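Local coordinates for HTH cro/C1-type domain-containing protein (Pseudomonas aeruginosa PAO1, PDB 7CSV) that acts as a dimeric antitoxin and a regulatory factor that recognises specific pseudopalindromic DNA motifs, at residues E13-E18 against N42-E47; I51-A56 against F69-Q74; M6-P11 against S78-Y83. All coordinates share one frame; numbering follows the deposited sequence.

In the fold
The three contacts tie the helices of a cro/C1-type helix-turn-helix fold to one another and to the long helix 67-93. Contact 1 joins the first helix to the end of helix 38-45; its centre lies about 12 Å from that of contact 2, where Ile-44 CG2 meets Ile-51 CD1 at 3.6 Å. Contact 2 sets helix 67-93 against the start of helix 53-63. Contact 3, centred about 14 Å from contact 2 and about 15 Å from contact 1, lays the N-terminal arm along the same long helix; Pro-11 CG approaches Gln-74 OE1 to 3.4 Å, and His-10 CB lies 3.4 Å from Glu-47 OE1. Contacts 2 and 3 touch the second subunit; contact 1 does not.

Contact 1 (E13-E18 against N42-E47); sequences EILRDE and NDIVRE
Glu-13, Leu-15 and Arg-16, on one side of the first helix of this cro/C1-type helix-turn-helix fold, meet the C-terminal end of helix 38-45, which in relatives of this family is the DNA-recognition helix. Glu-13 brings CB to 3.8 Å from Glu-47 OE2. Glu-13 OE2 lies 4.0 Å from Glu-47 OE2, a like-charge approach that the positive charge of Arg-16, bonded to Glu-47, probably eases. Leu-15 reaches inward with CD2, which packs 4.0 Å from Val-45 CG1 and also touches Ile-44 CG2. The same leucine contacts Leu-30, Leu-59 and Trp-70, all part of the helical core.

Arg-16 CG lies 3.7 Å from Val-45 CB, and a bend at chi3 (-32°) then turns the guanidinium along the helix end, with Glu-13 CA over one of its faces. A single nitrogen serves both polar partners: NH2 donates to Val-45 O at 2.7 Å, in the carbonyl plane, and, as a salt bridge, to Glu-47 OE2 at 3.0 Å, almost straight at 171°. Guanidinium and carboxylate are nearly coplanar and meet at their edges; the pair of NH2 bonds, both near the guanidinium plane, would hold that group in its orientation.

The position of Glu-47 follows from the Schellman motif that ends helix 38-45: positive phi (64°) turns the chain, and Glu-47 N bonds back to Ile-44 O. A cation beside a helix C-terminus is probably favourable, and the short bond to Val-45 O fits that. On the glutamate, OE2 receives Arg-16 NH2 through its anti lone pair, the one directed away from OE1.

Contact 2 (I51-A56 against F69-Q74); sequences ISADMA and FWMNLQ
Ile-51 N donates to Gln-74 OE1 at 2.8 Å, with an N-H...O angle of 164°, and this bond joins the turn leading into helix 53-63 of the helix-turn-helix fold to the long helix 67-93. The donor stands 60° out of the carbonyl plane of Gln-74, so no lone pair is addressed directly. With CG anti to the backbone N (chi1 178°), Gln-74 CG lies 3.7 Å from Ile-51 O; the bend at chi2 then turns CD and OE1 to Ile-51 N. The other end of the amide is held too, NE2 bonding to Ser-78 one turn further along.

Beyond this bond the interface is apolar. Ile-51 sends CG2 to Trp-70 CB (4.1 Å), and its side chain also meets Leu-59 and Ile-44. Ala-56 places CB between Trp-70 CB at 4.0 Å and Met-71 CG at 3.7 Å; this lack of bulk fits the 5.5 Å between Ala-56 CA and Trp-70 CA.

Helix 53-63 starts with Ser-52 as N-cap, its OG accepting from Met-55 N. Against this first turn comes Met-71, whose chain curls at chi2 and chi3 and also packs on Leu-79 of the second subunit. Its sulfur SD lies 3.9 Å from Ser-52 O, while its methyl CE reaches the backbone N and CA of Ala-53.

Contact 3 (M6-P11 against S78-Y83); sequences MRPIHP and SLATAY
The first torsions of Met-6 and Tyr-83 direct the two side chains at each other: the methionine CG lies anti to its carbonyl carbon (chi1 -59°), while the tyrosine CG lies opposite the backbone N (chi1 -172°). The contact lays an extended N-terminal arm along the long helix 67-93, running antiparallel to it at the surface, just before the first helix of the helix-turn-helix fold. No hydrogen bond crosses it; the packing is carbon against carbon.

Met-6 CG comes to 3.8 Å from Tyr-83 CD2, with the two side chains crossing at about a right angle and the ring met obliquely. Further bends at chi2 and chi3 curl the methionine back, so that its CE comes near Ala-80 CA, the atom its own CB approaches to 3.8 Å. The hydroxyl end of Tyr-83 has its polar partner in Glu-91, further along the same helix.

The backbones approach closely at Ala-80, with Pro-8 CA and Ala-80 CA 5.0 Å apart, and Ala-80 CB packs 3.6 Å from Pro-8 CA. The helical segment also faces the partner in the dimer: Ala-82 packs on Ala-53 of the second subunit, and Tyr-83, besides meeting Met-6, packs on Ile-57 of that subunit. Where the arm ends, His-10 serves as N-cap of helix 11-23, ND1 bonding to Gly-12 N, and its ring meets Tyr-77 edge-to-face.

Beyond Ala-80, the ring of Pro-8 also reaches Thr-81, CB and CG each lying 3.9 Å from its methyl CG2.

Contact 1 (E13-E18 against N42-E47)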
loop_
_atom_site.group_PDB
_atom_site.type_symbol
_atom_site.label_atom_id
_atom_site.label_comp_id
_atom_site.label_asym_id
_atom_site.label_seq_id
_atom_site.Cartn_x
_atom_site.Cartn_y
_atom_site.Cartn_z
ATOM N N GLU A 13 1.536 -8.065 -13.289
ATOM C CA GLU A 13 0.807 -8.216 -14.542
ATOM C C GLU A 13 0.747 -6.899 -15.306
ATOM O O GLU A 13 0.926 -6.871 -16.531
ATOM C CB GLU A 13 -0.593 -8.749 -14.252
ATOM C CG GLU A 13 -1.509 -8.847 -15.451
ATOM C CD GLU A 13 -2.862 -9.413 -15.057
ATOM O OE1 GLU A 13 -3.893 -8.865 -15.486
ATOM O OE2 GLU A 13 -2.890 -10.394 -14.288
ATOM N N ILE A 14 0.496 -5.796 -14.598
ATOM C CA ILE A 14 0.481 -4.485 -15.238
ATOM C C ILE A 14 1.886 -4.077 -15.661
ATOM O O ILE A 14 2.074 -3.466 -16.723
ATOM C CB ILE A 14 -0.161 -3.453 -14.296
ATOM C CG1 ILE A 14 -1.659 -3.763 -14.168
ATOM C CG2 ILE A 14 0.106 -2.021 -14.765
ATOM C CD1 ILE A 14 -2.439 -2.742 -13.421
ATOM N N LEU A 15 2.895 -4.396 -14.843
ATOM C CA LEU A 15 4.274 -4.113 -15.236
ATOM C C LEU A 15 4.624 -4.839 -16.529
ATOM O O LEU A 15 5.165 -4.235 -17.469
ATOM C CB LEU A 15 5.229 -4.519 -14.115
ATOM C CG LEU A 15 6.731 -4.406 -14.356
ATOM C CD1 LEU A 15 7.042 -2.990 -14.747
ATOM C CD2 LEU A 15 7.485 -4.826 -13.089
ATOM N N ARG A 16 4.298 -6.140 -16.592
ATOM C CA ARG A 16 4.554 -6.940 -17.788
ATOM C C ARG A 16 3.834 -6.357 -18.998
ATOM O O ARG A 16 4.439 -6.127 -20.047
ATOM C CB ARG A 16 4.098 -8.394 -17.570
ATOM C CG ARG A 16 4.991 -9.254 -16.696
ATOM C CD ARG A 16 4.621 -10.748 -16.803
ATOM N NE ARG A 16 3.189 -10.964 -17.029
ATOM C CZ ARG A 16 2.308 -11.293 -16.088
ATOM N NH1 ARG A 16 1.032 -11.457 -16.410
ATOM N NH2 ARG A 16 2.685 -11.471 -14.822
ATOM N N ASP A 17 2.526 -6.135 -18.873
ATOM C CA ASP A 17 1.688 -5.852 -20.034
ATOM C C ASP A 17 1.822 -4.415 -20.516
ATOM O O ASP A 17 1.880 -4.177 -21.726
ATOM C CB ASP A 17 0.215 -6.127 -19.720
ATOM C CG ASP A 17 -0.083 -7.590 -19.487
ATOM O OD1 ASP A 17 0.731 -8.451 -19.863
ATOM O OD2 ASP A 17 -1.146 -7.873 -18.905
ATOM N N GLU A 18 1.830 -3.438 -19.600
ATOM C CA GLU A 18 1.759 -2.038 -19.987
ATOM C C GLU A 18 3.116 -1.364 -20.042
ATOM O O GLU A 18 3.199 -0.214 -20.487
ATOM C CB GLU A 18 0.859 -1.255 -19.026
ATOM C CG GLU A 18 -0.530 -1.809 -18.907
ATOM C CD GLU A 18 -1.307 -1.670 -20.191
ATOM O OE1 GLU A 18 -0.858 -0.935 -21.088
ATOM O OE2 GLU A 18 -2.367 -2.292 -20.303
ATOM N N ASN A 42 12.314 -10.302 -11.347
ATOM C CA ASN A 42 11.753 -11.580 -11.775
ATOM C C ASN A 42 10.612 -12.012 -10.862
ATOM O O ASN A 42 9.572 -12.476 -11.342
ATOM C CB ASN A 42 12.832 -12.662 -11.800
ATOM C CG ASN A 42 13.726 -12.584 -13.036
ATOM O OD1 ASN A 42 13.392 -11.939 -14.030
ATOM N ND2 ASN A 42 14.863 -13.261 -12.976
ATOM N N ASP A 43 10.794 -11.877 -9.544
ATOM C CA ASP A 43 9.746 -12.276 -8.604
ATOM C C ASP A 43 8.462 -11.479 -8.832
ATOM O O ASP A 43 7.359 -12.030 -8.761
ATOM C CB ASP A 43 10.225 -12.099 -7.163
ATOM C CG ASP A 43 11.337 -13.062 -6.775
ATOM O OD1 ASP A 43 11.489 -14.110 -7.428
ATOM O OD2 ASP A 43 12.046 -12.770 -5.789
ATOM N N ILE A 44 8.583 -10.175 -9.098
ATOM C CA ILE A 44 7.398 -9.336 -9.267
ATOM C C ILE A 44 6.632 -9.729 -10.529
ATOM O O ILE A 44 5.409 -9.878 -10.506
ATOM C CB ILE A 44 7.789 -7.846 -9.289
ATOM C CG1 ILE A 44 8.275 -7.409 -7.908
ATOM C CG2 ILE A 44 6.605 -6.990 -9.767
ATOM C CD1 ILE A 44 9.213 -6.178 -7.953
ATOM N N VAL A 45 7.334 -9.885 -11.655
ATOM C CA VAL A 45 6.624 -10.200 -12.890
ATOM C C VAL A 45 6.052 -11.606 -12.845
ATOM O O VAL A 45 5.077 -11.891 -13.542
ATOM C CB VAL A 45 7.520 -10.030 -14.130
ATOM C CG1 VAL A 45 8.087 -8.615 -14.185
ATOM C CG2 VAL A 45 8.619 -11.066 -14.150
ATOM N N ARG A 46 6.643 -12.489 -12.048
ATOM C CA ARG A 46 6.094 -13.822 -11.819
ATOM C C ARG A 46 4.989 -13.821 -10.774
ATOM O O ARG A 46 4.448 -14.895 -10.465
ATOM C CB ARG A 46 7.204 -14.771 -11.381
ATOM C CG ARG A 46 8.198 -15.132 -12.474
ATOM C CD ARG A 46 7.695 -16.309 -13.293
ATOM N NE ARG A 46 8.020 -17.588 -12.671
ATOM C CZ ARG A 46 7.185 -18.293 -11.913
ATOM N NH1 ARG A 46 7.587 -19.449 -11.393
ATOM N NH2 ARG A 46 5.957 -17.850 -11.669
ATOM N N GLU A 47 4.658 -12.647 -10.218
ATOM C CA GLU A 47 3.592 -12.508 -9.222
ATOM C C GLU A 47 3.919 -13.266 -7.932
ATOM O O GLU A 47 3.026 -13.776 -7.247
ATOM C CB GLU A 47 2.241 -12.928 -9.819
ATOM C CG GLU A 47 2.024 -12.281 -11.191
ATOM C CD GLU A 47 0.618 -12.420 -11.739
ATOM O OE1 GLU A 47 -0.298 -12.823 -10.990
ATOM O OE2 GLU A 47 0.438 -12.127 -12.939
HETATM O O HOH W 1 -2.549 -10.735 -11.890
#

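Contact 2 (I51-A56 against F69-Q74)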
loop_
_atom_site.group_PDB
_atom_site.type_symbol
_atom_site.label_atom_id
_atom_site.label_comp_id
_atom_site.label_asym_id
_atom_site.label_seq_id
_atom_site.Cartn_x
_atom_site.Cartn_y
_atom_site.Cartn_z
ATOM N N ILE A 51 5.271 -5.065 -4.691
ATOM C CA ILE A 51 6.035 -3.834 -4.887
ATOM C C ILE A 51 6.275 -3.188 -3.533
ATOM O O ILE A 51 5.325 -2.787 -2.849
ATOM C CB ILE A 51 5.288 -2.856 -5.804
ATOM C CG1 ILE A 51 4.847 -3.530 -7.094
ATOM C CG2 ILE A 51 6.152 -1.623 -6.091
ATOM C CD1 ILE A 51 5.960 -4.021 -7.884
ATOM N N SER A 52 7.540 -3.069 -3.153
ATOM C CA SER A 52 7.916 -2.313 -1.973
ATOM C C SER A 52 7.930 -0.814 -2.279
ATOM O O SER A 52 7.960 -0.385 -3.435
ATOM C CB SER A 52 9.297 -2.736 -1.483
ATOM O OG SER A 52 10.293 -2.292 -2.403
ATOM N N ALA A 53 7.944 -0.011 -1.211
ATOM C CA ALA A 53 8.035 1.436 -1.389
ATOM C C ALA A 53 9.274 1.808 -2.182
ATOM O O ALA A 53 9.207 2.644 -3.087
ATOM C CB ALA A 53 8.043 2.140 -0.037
ATOM N N ASP A 54 10.418 1.207 -1.842
ATOM C CA ASP A 54 11.658 1.515 -2.551
ATOM C C ASP A 54 11.527 1.158 -4.022
ATOM O O ASP A 54 11.893 1.950 -4.893
ATOM C CB ASP A 54 12.822 0.767 -1.897
ATOM C CG ASP A 54 14.162 1.072 -2.533
ATOM O OD1 ASP A 54 14.777 2.089 -2.157
ATOM O OD2 ASP A 54 14.606 0.273 -3.384
ATOM N N MET A 55 10.918 0.003 -4.317
ATOM C CA MET A 55 10.736 -0.406 -5.706
ATOM C C MET A 55 9.766 0.511 -6.437
ATOM O O MET A 55 9.924 0.749 -7.637
ATOM C CB MET A 55 10.236 -1.853 -5.768
ATOM C CG MET A 55 11.356 -2.870 -5.929
ATOM S SD MET A 55 12.300 -2.701 -7.468
ATOM C CE MET A 55 11.024 -2.529 -8.682
ATOM N N ALA A 56 8.733 1.004 -5.741
ATOM C CA ALA A 56 7.786 1.920 -6.371
ATOM C C ALA A 56 8.459 3.217 -6.772
ATOM O O ALA A 56 8.142 3.799 -7.817
ATOM C CB ALA A 56 6.628 2.222 -5.421
ATOM N N PHE A 69 1.401 5.460 -8.057
ATOM C CA PHE A 69 0.777 4.622 -9.081
ATOM C C PHE A 69 1.030 3.151 -8.791
ATOM O O PHE A 69 0.098 2.337 -8.771
ATOM C CB PHE A 69 1.311 4.999 -10.469
ATOM C CG PHE A 69 0.901 4.042 -11.572
ATOM C CD1 PHE A 69 -0.361 4.130 -12.162
ATOM C CD2 PHE A 69 1.777 3.065 -12.019
ATOM C CE1 PHE A 69 -0.731 3.249 -13.186
ATOM C CE2 PHE A 69 1.423 2.185 -13.040
ATOM C CZ PHE A 69 0.169 2.279 -13.626
ATOM N N TRP A 70 2.293 2.802 -8.520
ATOM C CA TRP A 70 2.645 1.414 -8.245
ATOM C C TRP A 70 2.149 0.969 -6.884
ATOM O O TRP A 70 1.713 -0.173 -6.731
ATOM C CB TRP A 70 4.156 1.232 -8.346
ATOM C CG TRP A 70 4.607 1.515 -9.721
ATOM C CD1 TRP A 70 5.140 2.677 -10.181
ATOM C CD2 TRP A 70 4.491 0.646 -10.844
ATOM N NE1 TRP A 70 5.402 2.575 -11.522
ATOM C CE2 TRP A 70 5.014 1.340 -11.959
ATOM C CE3 TRP A 70 4.021 -0.657 -11.014
ATOM C CZ2 TRP A 70 5.072 0.774 -13.234
ATOM C CZ3 TRP A 70 4.076 -1.219 -12.284
ATOM C CH2 TRP A 70 4.606 -0.506 -13.373
ATOM N N MET A 71 2.221 1.846 -5.880
ATOM C CA MET A 71 1.759 1.444 -4.559
ATOM C C MET A 71 0.253 1.274 -4.549
ATOM O O MET A 71 -0.263 0.458 -3.781
ATOM C CB MET A 71 2.168 2.456 -3.499
ATOM C CG MET A 71 3.673 2.501 -3.279
ATOM S SD MET A 71 4.427 0.971 -2.718
ATOM C CE MET A 71 3.980 1.027 -0.978
ATOM N N ASN A 72 -0.457 2.043 -5.379
ATOM C CA ASN A 72 -1.909 1.882 -5.461
ATOM C C ASN A 72 -2.271 0.548 -6.098
ATOM O O ASN A 72 -3.230 -0.110 -5.675
ATOM C CB ASN A 72 -2.530 3.042 -6.252
ATOM C CG ASN A 72 -2.508 4.372 -5.493
ATOM O OD1 ASN A 72 -2.324 4.412 -4.268
ATOM N ND2 ASN A 72 -2.707 5.467 -6.227
ATOM N N LEU A 73 -1.510 0.118 -7.115
ATOM C CA LEU A 73 -1.743 -1.210 -7.677
ATOM C C LEU A 73 -1.463 -2.286 -6.641
ATOM O O LEU A 73 -2.204 -3.273 -6.532
ATOM C CB LEU A 73 -0.863 -1.431 -8.905
ATOM C CG LEU A 73 -1.119 -0.523 -10.105
ATOM C CD1 LEU A 73 -0.090 -0.802 -11.193
ATOM C CD2 LEU A 73 -2.540 -0.730 -10.619
ATOM N N GLN A 74 -0.403 -2.099 -5.858
ATOM C CA GLN A 74 -0.063 -3.065 -4.824
ATOM C C GLN A 74 -1.143 -3.129 -3.755
ATOM O O GLN A 74 -1.538 -4.219 -3.324
ATOM C CB GLN A 74 1.288 -2.703 -4.202
ATOM C CG GLN A 74 1.690 -3.644 -3.063
ATOM C CD GLN A 74 1.902 -5.052 -3.538
ATOM O OE1 GLN A 74 2.463 -5.284 -4.610
ATOM N NE2 GLN A 74 1.438 -6.023 -2.749
#

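Contact 3 (M6-P11 against S78-Y83)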
loop_
_atom_site.group_PDB
_atom_site.type_symbol
_atom_site.label_atom_id
_atom_site.label_comp_id
_atom_site.label_asym_id
_atom_site.label_seq_id
_atom_site.Cartn_x
_atom_site.Cartn_y
_atom_site.Cartn_z
ATOM N N MET A 6 -14.045 -9.097 -4.630
ATOM C CA MET A 6 -12.737 -8.611 -5.061
ATOM C C MET A 6 -11.973 -9.734 -5.744
ATOM O O MET A 6 -11.829 -10.825 -5.180
ATOM C CB MET A 6 -11.912 -8.093 -3.876
ATOM C CG MET A 6 -12.551 -6.960 -3.093
ATOM S SD MET A 6 -12.422 -5.393 -3.987
ATOM C CE MET A 6 -10.663 -5.082 -3.814
ATOM N N ARG A 7 -11.474 -9.469 -6.944
ATOM C CA ARG A 7 -10.589 -10.401 -7.610
ATOM C C ARG A 7 -9.217 -9.747 -7.754
ATOM O O ARG A 7 -9.130 -8.592 -8.193
ATOM C CB ARG A 7 -11.149 -10.815 -8.990
ATOM C CG ARG A 7 -10.084 -11.277 -9.979
ATOM C CD ARG A 7 -10.501 -12.462 -10.863
ATOM N NE ARG A 7 -11.089 -13.593 -10.138
ATOM C CZ ARG A 7 -11.950 -14.459 -10.672
ATOM N NH1 ARG A 7 -12.438 -15.458 -9.943
ATOM N NH2 ARG A 7 -12.293 -14.351 -11.951
ATOM N N PRO A 8 -8.141 -10.433 -7.381
ATOM C CA PRO A 8 -6.822 -9.788 -7.340
ATOM C C PRO A 8 -6.175 -9.668 -8.712
ATOM O O PRO A 8 -6.224 -10.584 -9.536
ATOM C CB PRO A 8 -6.009 -10.712 -6.417
ATOM C CG PRO A 8 -7.033 -11.676 -5.792
ATOM C CD PRO A 8 -8.117 -11.784 -6.799
ATOM N N ILE A 9 -5.552 -8.518 -8.950
ATOM C CA ILE A 9 -4.695 -8.313 -10.107
ATOM C C ILE A 9 -3.323 -7.943 -9.579
ATOM O O ILE A 9 -3.157 -6.878 -8.975
ATOM C CB ILE A 9 -5.224 -7.214 -11.034
ATOM C CG1 ILE A 9 -6.564 -7.622 -11.639
ATOM C CG2 ILE A 9 -4.219 -6.922 -12.138
ATOM C CD1 ILE A 9 -6.988 -6.706 -12.739
ATOM N N HIS A 10 -2.348 -8.806 -9.813
ATOM C CA HIS A 10 -1.010 -8.537 -9.310
ATOM C C HIS A 10 -0.369 -7.368 -10.056
ATOM O O HIS A 10 -0.495 -7.263 -11.281
ATOM C CB HIS A 10 -0.130 -9.772 -9.433
ATOM C CG HIS A 10 1.082 -9.714 -8.566
ATOM N ND1 HIS A 10 2.202 -8.992 -8.916
ATOM C CD2 HIS A 10 1.344 -10.258 -7.355
ATOM C CE1 HIS A 10 3.106 -9.101 -7.959
ATOM N NE2 HIS A 10 2.611 -9.868 -7.002
ATOM N N PRO A 11 0.329 -6.477 -9.346
ATOM C CA PRO A 11 1.020 -5.373 -10.026
ATOM C C PRO A 11 1.975 -5.835 -11.104
ATOM O O PRO A 11 2.198 -5.096 -12.069
ATOM C CB PRO A 11 1.783 -4.679 -8.890
ATOM C CG PRO A 11 1.038 -5.049 -7.648
ATOM C CD PRO A 11 0.445 -6.400 -7.877
ATOM N N SER A 78 -3.227 -6.383 -2.506
ATOM C CA SER A 78 -3.212 -6.849 -1.121
ATOM C C SER A 78 -4.608 -6.816 -0.518
ATOM O O SER A 78 -4.986 -7.711 0.251
ATOM C CB SER A 78 -2.259 -6.004 -0.288
ATOM O OG SER A 78 -0.931 -6.195 -0.725
ATOM N N LEU A 79 -5.388 -5.782 -0.844
ATOM C CA LEU A 79 -6.754 -5.733 -0.327
ATOM C C LEU A 79 -7.599 -6.852 -0.904
ATOM O O LEU A 79 -8.418 -7.453 -0.190
ATOM C CB LEU A 79 -7.394 -4.382 -0.635
ATOM C CG LEU A 79 -6.939 -3.244 0.277
ATOM C CD1 LEU A 79 -7.506 -1.916 -0.217
ATOM C CD2 LEU A 79 -7.359 -3.511 1.736
ATOM N N ALA A 80 -7.429 -7.148 -2.195
ATOM C CA ALA A 80 -8.252 -8.193 -2.806
ATOM C C ALA A 80 -7.974 -9.548 -2.168
ATOM O O ALA A 80 -8.898 -10.304 -1.838
ATOM C CB ALA A 80 -8.005 -8.242 -4.312
ATOM N N THR A 81 -6.695 -9.884 -1.991
ATOM C CA THR A 81 -6.356 -11.168 -1.394
ATOM C C THR A 81 -6.827 -11.241 0.051
ATOM O O THR A 81 -7.388 -12.259 0.477
ATOM C CB THR A 81 -4.852 -11.404 -1.498
ATOM O OG1 THR A 81 -4.159 -10.454 -0.678
ATOM C CG2 THR A 81 -4.420 -11.204 -2.923
ATOM N N ALA A 82 -6.626 -10.160 0.811
ATOM C CA ALA A 82 -7.107 -10.101 2.189
ATOM C C ALA A 82 -8.619 -10.215 2.249
ATOM O O ALA A 82 -9.161 -10.886 3.139
ATOM C CB ALA A 82 -6.666 -8.796 2.853
ATOM N N TYR A 83 -9.319 -9.558 1.319
ATOM C CA TYR A 83 -10.777 -9.628 1.323
ATOM C C TYR A 83 -11.259 -11.038 1.012
ATOM O O TYR A 83 -12.200 -11.533 1.645
ATOM C CB TYR A 83 -11.384 -8.652 0.319
ATOM C CG TYR A 83 -12.888 -8.572 0.457
ATOM C CD1 TYR A 83 -13.462 -7.826 1.475
ATOM C CD2 TYR A 83 -13.723 -9.289 -0.390
ATOM C CE1 TYR A 83 -14.851 -7.760 1.625
ATOM C CE2 TYR A 83 -15.113 -9.238 -0.247
ATOM C CZ TYR A 83 -15.663 -8.470 0.764
ATOM O OH TYR A 83 -17.035 -8.418 0.917
#